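Local coordinates for NADH oxidase (Thermus thermophilus, PDB 6RVB), which uses NADH and bound FAD to reduce coenzyme A disulfide, as a member of the class-III pyridine nucleotide-disulfide oxidoreductase family, at residues 77-82 against 95-100; 36-41 against 134-139; 189-194 against 353-358. One frame throughout, in Å; residues are numbered along the deposited sequence.

Contact 1 of 3, residues 77-82 against 95-100; sequences TRHEVV and DHAEGR. With FAD (flavin-adenine dinucleotide), chain E.
Glu80 and His96 form an antiparallel hydrogen-bonded pair: His96 N donates to Glu80 O at 3.0 Å, and the return bond from Glu80 N to His96 O, 3.3 Å, is weak. One step on, Val81 and Asp95 make a non-hydrogen-bonded pair with their CA atoms 4.0 Å apart. The backbone of Val81 therefore turns its polar atoms to the adenine of FAD, where Val81 O accepts from N6A at 3.1 Å and Val81 N gives a weak bond to N1A. Asp95 lays its CB against Val81 CA, 3.5 Å away, on the face that both side chains share. Glu80 occupies the other face with an extended chain, CG anti to the backbone N (chi1 166°), which brings CG beside N1A of the adenine. His96 shares that face, but its imidazole leads away from Glu80. Beyond the strands, the His79 ring takes Ala97 CA over one face, a CH-pi contact 4.1 Å from the ring centroid and 18° off its normal. The rotation of this ring is fixed by ND1, which donates to Thr77 O lying near the ring plane. Arg78 NH1 and Glu98 OE1 form only a long ion pair, 4.0 Å, with the oxygen well out of the guanidinium plane; the carboxylate is modelled too close to Ala97 O, so its placement is doubtful. Strand 94-96 is the middle member of a three-stranded antiparallel sheet: strand 80-83 flanks it here, and strand 101-103 adds Phe102 against His79 and Asp95. Strand 29-34, from the neighbouring parallel sheet, lays Tyr33 on Val81 and Asp95.

Contact 2 of 3, residues 36-41 against 134-139; sequences SGWVSY and RTMEDG. With FAD (flavin-adenine dinucleotide), chain E.
Met136 packs against Trp38 and Tyr41 in a double Met-aromatic contact beside the FAD and coenzyme A sites, joining the loop after strand 29-34 to the capped start of helix 136-145. The two rings meet different parts of its chain: CE stands over the six-membered ring of Trp38, 3.2 Å from the centroid and 5° off the normal, while CG covers a face of Tyr41 at 3.4 Å from that centroid. Bends at chi2 (-96°) and chi3 let one methionine serve both. Its SD lies 4.8 Å from the same Trp38 centroid, above the face, and oblique to Tyr41. Glu137 OE2 comes to the edge of the indole, 3.1 Å from Trp38 CD1, and close to Ser36 O. Trp38 N donates to Ser36 OG in an ST turn.

Ser36 CB lies 3.5 Å from FAD O2B, and Ser40 OG is hydrogen-bonded to coenzyme A. Arg134, salt-bridged to Asp281 and part of the NAD site, borders the dimethylbenzene end of the flavin, NH1 3.6 Å from FAD C8M. Thr135 and Asp138 close a capping box: Asp138 OD2 accepts from Arg134 N and, weakly, Thr135 N, and Asp138 N meets Thr135 OG1 at 3.0 Å, almost straight at 175°.

Contact 3 of 3, residues 189-194 against 353-358; sequences DPEVGA and AKKVFI
Asp189 faces the ammonium of Lys355, but its OD1 stays 4.3 Å from NZ, beyond a salt bridge. Its carboxylate is engaged by the backbone amides of Leu343 and Glu344 at the start of helix 343-348, which is consistent with its making no capping bond to its own helix although it holds the N-cap position. Pro190 then brings CD to 4.2 Å from Lys355 NZ, a peripheral touch. Glu191 has the largest share of the contact. Its CB sits over the centre of the Phe357 ring, 3.5 Å from the centroid and 13° off the normal, a CH-pi contact, and CG follows at 3.7 Å from Phe357 CG. A bend at chi2 (80°) turns the carboxylate toward the end of Lys355, where OE1 accepts from Lys355 NZ at 3.2 Å through its syn lone pair. The lysine reaches it as an extended chain, arriving from the opposite direction, and its CE runs beside Glu191 OE2. Val192, the last residue of 189-194 to touch the strand, puts CG2 4.3 Å from Phe357 CE2. Phe357 has CG anti to the backbone N (chi1 -178°), which carries the ring out toward the helix; its ring also meets that of Trp374. An alanine in place of Phe357 is likely to leave the CB and CG of Glu191 without their aromatic platform, opening a gap and letting the glutamate turn away from Lys355.

The axes of 190-194 and 353-358 come within 10.7 Å of each other, so side chains join the pyridine nucleotide-disulphide oxidoreductase region to the dimerisation region. One chain, Glu191, offers aliphatic carbons to an aromatic face and charge to a lysine, combining dispersion and electrostatics; the lysine would probably also temper the negative charge gathered by Asp189 and Glu376.

Contacts 1 and 2 form one neighbourhood around FAD. Their centres are about 16 Å apart, and they touch where Thr77 CB meets Gly37 CA at 3.2 Å and Arg78 CG meets the same Gly37 CA at 3.7 Å; along the chain, contact 1 is nested within the loop closed by contact 2. They divide the cofactor: 77-82 holds the adenine, whereas 36-41 and 134-139 follow the adenosine ribose and the flavin. Contact 3 lies across the chain's centre, in series, its centre about 49 Å from that of contact 1 and about 36 Å from that of contact 2. There Ile358 touches coenzyme A, and the Phe357 side chain lies about 9 Å from a bound coenzyme A.

Contact 1 of 3, residues 77-82 against 95-100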
loop_
_atom_site.group_PDB
_atom_site.type_symbol
_atom_site.label_atom_id
_atom_site.label_comp_id
_atom_site.label_asym_id
_atom_site.label_seq_id
_atom_site.Cartn_x
_atom_site.Cartn_y
_atom_site.Cartn_z
ATOM N N THR A 77 -12.667 -36.661 0.356
ATOM C CA THR A 77 -11.449 -36.639 1.152
ATOM C C THR A 77 -10.882 -38.010 1.508
ATOM O O THR A 77 -11.527 -39.027 1.342
ATOM C CB THR A 77 -11.645 -35.915 2.465
ATOM O OG1 THR A 77 -12.694 -36.506 3.206
ATOM C CG2 THR A 77 -11.956 -34.489 2.239
ATOM N N ARG A 78 -9.670 -38.045 2.024
ATOM C CA ARG A 78 -9.029 -39.327 2.295
ATOM C C ARG A 78 -9.121 -40.249 1.106
ATOM O O ARG A 78 -9.394 -41.423 1.258
ATOM C CB ARG A 78 -9.623 -40.034 3.528
ATOM C CG ARG A 78 -10.214 -39.136 4.705
ATOM C CD ARG A 78 -9.604 -39.444 6.104
ATOM N NE ARG A 78 -8.136 -39.303 5.967
ATOM C CZ ARG A 78 -7.241 -40.303 5.824
ATOM N NH1 ARG A 78 -7.636 -41.582 5.884
ATOM N NH2 ARG A 78 -5.926 -40.024 5.664
ATOM N N HIS A 79 -8.901 -39.715 -0.078
ATOM C CA HIS A 79 -8.859 -40.534 -1.273
ATOM C C HIS A 79 -7.599 -40.286 -2.027
ATOM O O HIS A 79 -7.385 -39.204 -2.537
ATOM C CB HIS A 79 -9.963 -40.150 -2.213
ATOM C CG HIS A 79 -11.262 -40.791 -1.897
ATOM N ND1 HIS A 79 -12.017 -40.422 -0.820
ATOM C CD2 HIS A 79 -11.950 -41.770 -2.536
ATOM C CE1 HIS A 79 -13.118 -41.149 -0.795
ATOM N NE2 HIS A 79 -13.089 -41.982 -1.818
ATOM N N GLU A 80 -6.745 -41.264 -2.160
ATOM C CA GLU A 80 -5.520 -40.888 -2.812
ATOM C C GLU A 80 -5.460 -41.474 -4.187
ATOM O O GLU A 80 -5.559 -42.705 -4.317
ATOM C CB GLU A 80 -4.346 -41.385 -2.032
ATOM C CG GLU A 80 -3.061 -41.328 -2.788
ATOM C CD GLU A 80 -1.936 -41.793 -1.917
ATOM O OE1 GLU A 80 -0.717 -41.605 -2.219
ATOM O OE2 GLU A 80 -2.330 -42.363 -0.894
ATOM N N VAL A 81 -5.303 -40.629 -5.216
ATOM C CA VAL A 81 -5.104 -41.224 -6.538
ATOM C C VAL A 81 -3.703 -41.768 -6.640
ATOM O O VAL A 81 -2.759 -41.033 -6.503
ATOM C CB VAL A 81 -5.610 -40.370 -7.792
ATOM C CG1 VAL A 81 -6.411 -39.234 -7.348
ATOM C CG2 VAL A 81 -4.501 -40.003 -8.810
ATOM N N VAL A 82 -3.632 -43.074 -6.860
ATOM C CA VAL A 82 -2.420 -43.888 -6.844
ATOM C C VAL A 82 -1.807 -44.182 -8.223
ATOM O O VAL A 82 -0.653 -44.460 -8.330
ATOM C CB VAL A 82 -2.747 -45.272 -6.331
ATOM C CG1 VAL A 82 -1.479 -45.921 -6.067
ATOM C CG2 VAL A 82 -3.527 -45.184 -5.137
ATOM N N ASP A 95 -7.876 -44.981 -7.630
ATOM C CA ASP A 95 -7.576 -44.311 -6.367
ATOM C C ASP A 95 -8.069 -45.090 -5.162
ATOM O O ASP A 95 -8.735 -46.072 -5.337
ATOM C CB ASP A 95 -8.152 -42.936 -6.398
ATOM C CG ASP A 95 -9.556 -42.969 -6.460
ATOM O OD1 ASP A 95 -9.999 -44.096 -6.232
ATOM O OD2 ASP A 95 -10.208 -41.925 -6.700
ATOM N N HIS A 96 -7.784 -44.659 -3.944
ATOM C CA HIS A 96 -8.044 -45.510 -2.770
ATOM C C HIS A 96 -8.934 -44.922 -1.604
ATOM O O HIS A 96 -8.500 -43.913 -1.140
ATOM C CB HIS A 96 -6.666 -45.784 -2.289
ATOM C CG HIS A 96 -6.604 -46.814 -1.235
ATOM N ND1 HIS A 96 -5.475 -47.572 -1.002
ATOM C CD2 HIS A 96 -7.527 -47.215 -0.331
ATOM C CE1 HIS A 96 -5.704 -48.390 0.011
ATOM N NE2 HIS A 96 -6.943 -48.196 0.436
ATOM N N ALA A 97 -10.139 -45.458 -1.163
ATOM C CA ALA A 97 -11.007 -44.785 -0.046
ATOM C C ALA A 97 -10.686 -45.292 1.282
ATOM O O ALA A 97 -9.511 -45.617 1.535
ATOM C CB ALA A 97 -12.632 -44.818 -0.144
ATOM N N GLU A 98 -11.746 -45.312 2.148
ATOM C CA GLU A 98 -11.812 -46.148 3.461
ATOM C C GLU A 98 -12.495 -47.541 3.348
ATOM O O GLU A 98 -13.764 -47.669 3.238
ATOM C CB GLU A 98 -12.067 -45.355 4.804
ATOM C CG GLU A 98 -10.985 -44.230 4.748
ATOM C CD GLU A 98 -9.573 -44.693 3.953
ATOM O OE1 GLU A 98 -8.848 -44.093 3.036
ATOM O OE2 GLU A 98 -9.181 -45.787 4.313
ATOM N N GLY A 99 -11.572 -48.523 3.328
ATOM C CA GLY A 99 -11.722 -49.799 2.688
ATOM C C GLY A 99 -10.992 -49.945 1.343
ATOM O O GLY A 99 -9.861 -50.412 1.225
ATOM N N ARG A 100 -11.697 -49.513 0.311
ATOM C CA ARG A 100 -11.577 -50.039 -1.039
ATOM C C ARG A 100 -10.564 -49.373 -1.909
ATOM O O ARG A 100 -9.906 -48.410 -1.523
ATOM C CB ARG A 100 -12.956 -49.959 -1.763
ATOM C CG ARG A 100 -13.806 -48.703 -1.470
ATOM C CD ARG A 100 -15.226 -48.822 -1.999
ATOM N NE ARG A 100 -15.586 -47.734 -2.924
ATOM C CZ ARG A 100 -15.577 -47.846 -4.265
ATOM N NH1 ARG A 100 -15.199 -49.011 -4.839
ATOM N NH2 ARG A 100 -15.943 -46.801 -5.049
HETATM P PA FAD E . -1.256 -27.800 -1.095
HETATM O O1A FAD E . 0.230 -28.303 -0.702
HETATM O O2A FAD E . -1.956 -26.648 -0.343
HETATM O O5B FAD E . -2.324 -29.080 -1.090
HETATM C C5B FAD E . -2.058 -30.348 -1.778
HETATM C C4B FAD E . -2.969 -31.467 -1.272
HETATM O O4B FAD E . -3.081 -32.395 -2.337
HETATM C C3B FAD E . -2.425 -32.119 -0.011
HETATM O O3B FAD E . -3.329 -31.982 1.144
HETATM C C2B FAD E . -2.355 -33.518 -0.449
HETATM O O2B FAD E . -2.966 -34.161 0.671
HETATM C C1B FAD E . -3.163 -33.632 -1.779
HETATM N N9A FAD E . -2.510 -34.671 -2.646
HETATM C C8A FAD E . -1.164 -34.810 -2.893
HETATM N N7A FAD E . -0.872 -35.946 -3.584
HETATM C C5A FAD E . -2.059 -36.560 -3.815
HETATM C C6A FAD E . -2.443 -37.815 -4.521
HETATM N N6A FAD E . -1.445 -38.534 -5.115
HETATM N N1A FAD E . -3.766 -38.139 -4.532
HETATM C C2A FAD E . -4.704 -37.314 -3.926
HETATM N N3A FAD E . -4.470 -36.139 -3.252
HETATM C C4A FAD E . -3.153 -35.732 -3.190
HETATM N N1 FAD E . 1.150 -18.512 1.047
HETATM C C2 FAD E . 1.000 -17.155 0.911
HETATM O O2 FAD E . 0.762 -16.647 -0.226
HETATM N N3 FAD E . 1.082 -16.368 2.001
HETATM C C4 FAD E . 1.274 -16.838 3.284
HETATM O O4 FAD E . 1.340 -16.090 4.334
HETATM C C4X FAD E . 1.397 -18.316 3.493
HETATM N N5 FAD E . 1.575 -18.807 4.772
HETATM C C5X FAD E . 1.710 -20.167 4.901
HETATM C C6 FAD E . 1.911 -20.726 6.188
HETATM C C7 FAD E . 2.037 -22.120 6.355
HETATM C C7M FAD E . 2.244 -22.652 7.746
HETATM C C8 FAD E . 1.950 -23.047 5.163
HETATM C C8M FAD E . 2.082 -24.542 5.274
HETATM C C9 FAD E . 1.777 -22.498 3.875
HETATM C C9A FAD E . 1.646 -21.096 3.662
HETATM N N10 FAD E . 1.432 -20.570 2.330
HETATM C C10 FAD E . 1.321 -19.157 2.241
HETATM C "C1'" FAD E . 1.415 -21.412 1.115
HETATM C "C2'" FAD E . 0.153 -22.177 0.864
HETATM O "O2'" FAD E . -0.010 -23.207 1.828
HETATM C "C3'" FAD E . 0.235 -22.890 -0.457
HETATM O "O3'" FAD E . 0.872 -22.060 -1.420
HETATM C "C4'" FAD E . -1.231 -23.182 -0.828
HETATM O "O4'" FAD E . -2.016 -23.941 0.158
HETATM C "C5'" FAD E . -1.363 -23.720 -2.267
HETATM O "O5'" FAD E . -1.222 -25.132 -2.361
HETATM P P FAD E . -1.819 -26.080 -3.525
HETATM O O1P FAD E . -3.335 -25.990 -3.566
HETATM O O2P FAD E . -1.007 -26.306 -4.821
HETATM O O3P FAD E . -1.465 -27.440 -2.716
#

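Contact 2 of 3, residues 36-41 against 134-139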
loop_
_atom_site.group_PDB
_atom_site.type_symbol
_atom_site.label_atom_id
_atom_site.label_comp_id
_atom_site.label_asym_id
_atom_site.label_seq_id
_atom_site.Cartn_x
_atom_site.Cartn_y
_atom_site.Cartn_z
ATOM N N SER A 36 -5.997 -35.867 2.047
ATOM C CA SER A 36 -5.768 -35.514 3.415
ATOM C C SER A 36 -7.031 -35.446 4.217
ATOM O O SER A 36 -7.027 -35.025 5.375
ATOM C CB SER A 36 -5.136 -34.148 3.460
ATOM O OG SER A 36 -6.095 -33.098 3.557
ATOM N N GLY A 37 -8.164 -35.759 3.646
ATOM C CA GLY A 37 -9.267 -35.511 4.536
ATOM C C GLY A 37 -9.553 -34.114 5.077
ATOM O O GLY A 37 -10.480 -33.954 5.826
ATOM N N TRP A 38 -8.849 -33.087 4.639
ATOM C CA TRP A 38 -9.424 -31.738 4.659
ATOM C C TRP A 38 -9.230 -31.061 3.302
ATOM O O TRP A 38 -8.285 -31.279 2.600
ATOM C CB TRP A 38 -8.708 -30.864 5.644
ATOM C CG TRP A 38 -8.792 -31.180 7.062
ATOM C CD1 TRP A 38 -8.045 -32.063 7.760
ATOM C CD2 TRP A 38 -9.596 -30.526 7.986
ATOM N NE1 TRP A 38 -8.372 -32.019 9.073
ATOM C CE2 TRP A 38 -9.334 -31.071 9.229
ATOM C CE3 TRP A 38 -10.519 -29.508 7.888
ATOM C CZ2 TRP A 38 -9.969 -30.645 10.354
ATOM C CZ3 TRP A 38 -11.162 -29.090 9.009
ATOM C CH2 TRP A 38 -10.894 -29.649 10.222
ATOM N N VAL A 39 -10.091 -30.153 2.954
ATOM C CA VAL A 39 -10.110 -29.624 1.604
ATOM C C VAL A 39 -10.364 -28.111 1.698
ATOM O O VAL A 39 -11.027 -27.617 2.618
ATOM C CB VAL A 39 -11.209 -30.413 0.743
ATOM C CG1 VAL A 39 -12.524 -29.709 0.630
ATOM C CG2 VAL A 39 -10.715 -30.769 -0.586
ATOM N N SER A 40 -9.816 -27.361 0.776
ATOM C CA SER A 40 -10.079 -25.933 0.728
ATOM C C SER A 40 -9.842 -25.159 2.021
ATOM O O SER A 40 -10.767 -24.599 2.574
ATOM C CB SER A 40 -11.493 -25.709 0.244
ATOM O OG SER A 40 -11.741 -24.347 0.072
ATOM N N TYR A 41 -8.605 -25.084 2.492
ATOM C CA TYR A 41 -8.341 -24.422 3.758
ATOM C C TYR A 41 -7.070 -23.570 3.668
ATOM O O TYR A 41 -6.212 -23.731 2.811
ATOM C CB TYR A 41 -8.220 -25.477 4.865
ATOM C CG TYR A 41 -7.044 -26.430 4.636
ATOM C CD1 TYR A 41 -7.188 -27.558 3.909
ATOM C CD2 TYR A 41 -5.767 -26.143 5.136
ATOM C CE1 TYR A 41 -6.134 -28.359 3.691
ATOM C CE2 TYR A 41 -4.707 -26.949 4.906
ATOM C CZ TYR A 41 -4.888 -28.076 4.184
ATOM O OH TYR A 41 -3.855 -28.982 3.929
ATOM N N ARG A 134 2.709 -28.061 7.664
ATOM C CA ARG A 134 2.265 -27.936 6.278
ATOM C C ARG A 134 0.763 -28.178 6.101
ATOM O O ARG A 134 0.165 -27.632 5.218
ATOM C CB ARG A 134 3.071 -28.892 5.410
ATOM C CG ARG A 134 2.946 -28.753 3.931
ATOM C CD ARG A 134 3.800 -27.622 3.442
ATOM N NE ARG A 134 3.313 -27.144 2.162
ATOM C CZ ARG A 134 3.541 -25.922 1.732
ATOM N NH1 ARG A 134 4.299 -25.067 2.493
ATOM N NH2 ARG A 134 3.016 -25.595 0.546
ATOM N N THR A 135 0.128 -28.966 6.947
ATOM C CA THR A 135 -1.223 -29.439 6.657
ATOM C C THR A 135 -2.097 -29.317 7.865
ATOM O O THR A 135 -1.601 -29.006 8.939
ATOM C CB THR A 135 -1.174 -30.911 6.340
ATOM O OG1 THR A 135 -0.799 -31.631 7.522
ATOM C CG2 THR A 135 -0.132 -31.175 5.358
ATOM N N MET A 136 -3.394 -29.586 7.748
ATOM C CA MET A 136 -4.242 -29.407 8.929
ATOM C C MET A 136 -3.867 -30.448 9.934
ATOM O O MET A 136 -3.930 -30.233 11.099
ATOM C CB MET A 136 -5.706 -29.425 8.613
ATOM C CG MET A 136 -6.100 -28.357 7.663
ATOM S SD MET A 136 -6.725 -26.879 8.486
ATOM C CE MET A 136 -8.064 -27.699 9.433
ATOM N N GLU A 137 -3.410 -31.590 9.478
ATOM C CA GLU A 137 -3.094 -32.636 10.412
ATOM C C GLU A 137 -1.905 -32.231 11.217
ATOM O O GLU A 137 -1.897 -32.420 12.426
ATOM C CB GLU A 137 -2.842 -33.934 9.665
ATOM C CG GLU A 137 -4.141 -34.679 9.150
ATOM C CD GLU A 137 -4.807 -34.090 7.839
ATOM O OE1 GLU A 137 -4.168 -33.307 7.058
ATOM O OE2 GLU A 137 -6.004 -34.432 7.603
ATOM N N ASP A 138 -0.893 -31.681 10.554
ATOM C CA ASP A 138 0.261 -31.108 11.275
ATOM C C ASP A 138 -0.236 -30.101 12.313
ATOM O O ASP A 138 0.262 -30.051 13.436
ATOM C CB ASP A 138 1.245 -30.389 10.349
ATOM C CG ASP A 138 1.931 -31.301 9.401
ATOM O OD1 ASP A 138 2.066 -32.495 9.754
ATOM O OD2 ASP A 138 2.350 -30.832 8.310
ATOM N N GLY A 139 -1.234 -29.308 11.947
ATOM C CA GLY A 139 -1.804 -28.431 12.938
ATOM C C GLY A 139 -2.297 -29.095 14.197
ATOM O O GLY A 139 -1.975 -28.650 15.251
HETATM P PA FAD E . -1.256 -27.800 -1.095
HETATM O O1A FAD E . 0.230 -28.303 -0.702
HETATM O O2A FAD E . -1.956 -26.648 -0.343
HETATM O O5B FAD E . -2.324 -29.080 -1.090
HETATM C C5B FAD E . -2.058 -30.348 -1.778
HETATM C C4B FAD E . -2.969 -31.467 -1.272
HETATM O O4B FAD E . -3.081 -32.395 -2.337
HETATM C C3B FAD E . -2.425 -32.119 -0.011
HETATM O O3B FAD E . -3.329 -31.982 1.144
HETATM C C2B FAD E . -2.355 -33.518 -0.449
HETATM O O2B FAD E . -2.966 -34.161 0.671
HETATM C C1B FAD E . -3.163 -33.632 -1.779
HETATM N N9A FAD E . -2.510 -34.671 -2.646
HETATM C C8A FAD E . -1.164 -34.810 -2.893
HETATM N N7A FAD E . -0.872 -35.946 -3.584
HETATM C C5A FAD E . -2.059 -36.560 -3.815
HETATM C C6A FAD E . -2.443 -37.815 -4.521
HETATM N N6A FAD E . -1.445 -38.534 -5.115
HETATM N N1A FAD E . -3.766 -38.139 -4.532
HETATM C C2A FAD E . -4.704 -37.314 -3.926
HETATM N N3A FAD E . -4.470 -36.139 -3.252
HETATM C C4A FAD E . -3.153 -35.732 -3.190
HETATM N N1 FAD E . 1.150 -18.512 1.047
HETATM C C2 FAD E . 1.000 -17.155 0.911
HETATM O O2 FAD E . 0.762 -16.647 -0.226
HETATM N N3 FAD E . 1.082 -16.368 2.001
HETATM C C4 FAD E . 1.274 -16.838 3.284
HETATM O O4 FAD E . 1.340 -16.090 4.334
HETATM C C4X FAD E . 1.397 -18.316 3.493
HETATM N N5 FAD E . 1.575 -18.807 4.772
HETATM C C5X FAD E . 1.710 -20.167 4.901
HETATM C C6 FAD E . 1.911 -20.726 6.188
HETATM C C7 FAD E . 2.037 -22.120 6.355
HETATM C C7M FAD E . 2.244 -22.652 7.746
HETATM C C8 FAD E . 1.950 -23.047 5.163
HETATM C C8M FAD E . 2.082 -24.542 5.274
HETATM C C9 FAD E . 1.777 -22.498 3.875
HETATM C C9A FAD E . 1.646 -21.096 3.662
HETATM N N10 FAD E . 1.432 -20.570 2.330
HETATM C C10 FAD E . 1.321 -19.157 2.241
HETATM C "C1'" FAD E . 1.415 -21.412 1.115
HETATM C "C2'" FAD E . 0.153 -22.177 0.864
HETATM O "O2'" FAD E . -0.010 -23.207 1.828
HETATM C "C3'" FAD E . 0.235 -22.890 -0.457
HETATM O "O3'" FAD E . 0.872 -22.060 -1.420
HETATM C "C4'" FAD E . -1.231 -23.182 -0.828
HETATM O "O4'" FAD E . -2.016 -23.941 0.158
HETATM C "C5'" FAD E . -1.363 -23.720 -2.267
HETATM O "O5'" FAD E . -1.222 -25.132 -2.361
HETATM P P FAD E . -1.819 -26.080 -3.525
HETATM O O1P FAD E . -3.335 -25.990 -3.566
HETATM O O2P FAD E . -1.007 -26.306 -4.821
HETATM O O3P FAD E . -1.465 -27.440 -2.716
#

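Contact 3 of 3, residues 189-194 against 353-358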
loop_
_atom_site.group_PDB
_atom_site.type_symbol
_atom_site.label_atom_id
_atom_site.label_comp_id
_atom_site.label_asym_id
_atom_site.label_seq_id
_atom_site.Cartn_x
_atom_site.Cartn_y
_atom_site.Cartn_z
ATOM N N ASP A 189 18.679 -10.064 0.680
ATOM C CA ASP A 189 19.692 -9.104 1.123
ATOM C C ASP A 189 19.748 -8.844 2.630
ATOM O O ASP A 189 18.729 -8.986 3.336
ATOM C CB ASP A 189 19.474 -7.839 0.373
ATOM C CG ASP A 189 19.963 -7.924 -1.018
ATOM O OD1 ASP A 189 20.871 -8.742 -1.317
ATOM O OD2 ASP A 189 19.445 -7.118 -1.787
ATOM N N PRO A 190 20.955 -8.574 3.169
ATOM C CA PRO A 190 21.066 -8.874 4.620
ATOM C C PRO A 190 20.621 -7.784 5.585
ATOM O O PRO A 190 20.620 -8.132 6.755
ATOM C CB PRO A 190 22.542 -9.229 4.791
ATOM C CG PRO A 190 23.161 -8.511 3.830
ATOM C CD PRO A 190 22.282 -8.553 2.577
ATOM N N GLU A 191 20.244 -6.590 5.085
ATOM C CA GLU A 191 19.674 -5.492 5.880
ATOM C C GLU A 191 18.327 -5.973 6.498
ATOM O O GLU A 191 17.979 -5.650 7.650
ATOM C CB GLU A 191 19.401 -4.235 5.044
ATOM C CG GLU A 191 20.519 -3.426 4.526
ATOM C CD GLU A 191 21.280 -3.918 3.229
ATOM O OE1 GLU A 191 21.298 -5.169 2.901
ATOM O OE2 GLU A 191 21.891 -2.984 2.574
ATOM N N VAL A 192 17.557 -6.709 5.700
ATOM C CA VAL A 192 16.286 -7.197 6.172
ATOM C C VAL A 192 16.552 -8.252 7.212
ATOM O O VAL A 192 16.019 -8.175 8.281
ATOM C CB VAL A 192 15.372 -7.705 5.038
ATOM C CG1 VAL A 192 14.188 -8.520 5.615
ATOM C CG2 VAL A 192 14.937 -6.544 4.260
ATOM N N GLY A 193 17.364 -9.257 6.896
ATOM C CA GLY A 193 17.766 -10.266 7.876
ATOM C C GLY A 193 18.166 -9.641 9.226
ATOM O O GLY A 193 17.818 -10.186 10.284
ATOM N N ALA A 194 18.891 -8.514 9.200
ATOM C CA ALA A 194 19.262 -7.845 10.416
ATOM C C ALA A 194 18.083 -7.334 11.253
ATOM O O ALA A 194 18.076 -7.486 12.494
ATOM C CB ALA A 194 20.073 -6.744 10.103
ATOM N N ALA A 353 24.065 -4.794 -11.143
ATOM C CA ALA A 353 23.085 -4.277 -10.191
ATOM C C ALA A 353 23.579 -3.503 -8.975
ATOM O O ALA A 353 24.639 -3.708 -8.528
ATOM C CB ALA A 353 22.232 -5.399 -9.749
ATOM N N LYS A 354 22.759 -2.639 -8.431
ATOM C CA LYS A 354 23.096 -1.858 -7.279
ATOM C C LYS A 354 21.884 -1.908 -6.352
ATOM O O LYS A 354 20.785 -2.192 -6.787
ATOM C CB LYS A 354 23.435 -0.411 -7.701
ATOM C CG LYS A 354 24.890 -0.234 -8.213
ATOM C CD LYS A 354 25.143 1.202 -8.666
ATOM C CE LYS A 354 26.624 1.567 -8.664
ATOM N NZ LYS A 354 27.331 1.240 -7.361
ATOM N N LYS A 355 22.077 -1.642 -5.062
ATOM C CA LYS A 355 20.956 -1.417 -4.157
ATOM C C LYS A 355 20.939 -0.067 -3.468
ATOM O O LYS A 355 21.945 0.630 -3.431
ATOM C CB LYS A 355 20.874 -2.506 -3.108
ATOM C CG LYS A 355 21.840 -2.433 -2.062
ATOM C CD LYS A 355 21.739 -3.640 -1.186
ATOM C CE LYS A 355 22.873 -3.750 -0.196
ATOM N NZ LYS A 355 22.926 -5.214 0.161
ATOM N N VAL A 356 19.795 0.293 -2.917
ATOM C CA VAL A 356 19.710 1.412 -2.054
ATOM C C VAL A 356 18.805 0.991 -0.887
ATOM O O VAL A 356 17.899 0.200 -1.085
ATOM C CB VAL A 356 19.226 2.641 -2.842
ATOM C CG1 VAL A 356 17.757 2.617 -3.039
ATOM C CG2 VAL A 356 19.458 3.801 -2.051
ATOM N N PHE A 357 19.040 1.450 0.336
ATOM C CA PHE A 357 18.211 0.941 1.469
ATOM C C PHE A 357 18.028 2.050 2.488
ATOM O O PHE A 357 19.001 2.453 3.127
ATOM C CB PHE A 357 18.919 -0.243 2.141
ATOM C CG PHE A 357 18.167 -0.870 3.252
ATOM C CD1 PHE A 357 18.291 -0.408 4.538
ATOM C CD2 PHE A 357 17.306 -1.957 3.019
ATOM C CE1 PHE A 357 17.535 -0.974 5.617
ATOM C CE2 PHE A 357 16.533 -2.550 4.100
ATOM C CZ PHE A 357 16.657 -2.037 5.384
ATOM N N ILE A 358 16.809 2.571 2.599
ATOM C CA ILE A 358 16.602 3.776 3.338
ATOM C C ILE A 358 15.659 3.474 4.456
ATOM O O ILE A 358 14.992 2.485 4.357
ATOM C CB ILE A 358 16.166 5.001 2.535
ATOM C CG1 ILE A 358 14.809 4.811 1.956
ATOM C CG2 ILE A 358 17.082 5.231 1.521
ATOM C CD1 ILE A 358 13.756 5.117 2.862
#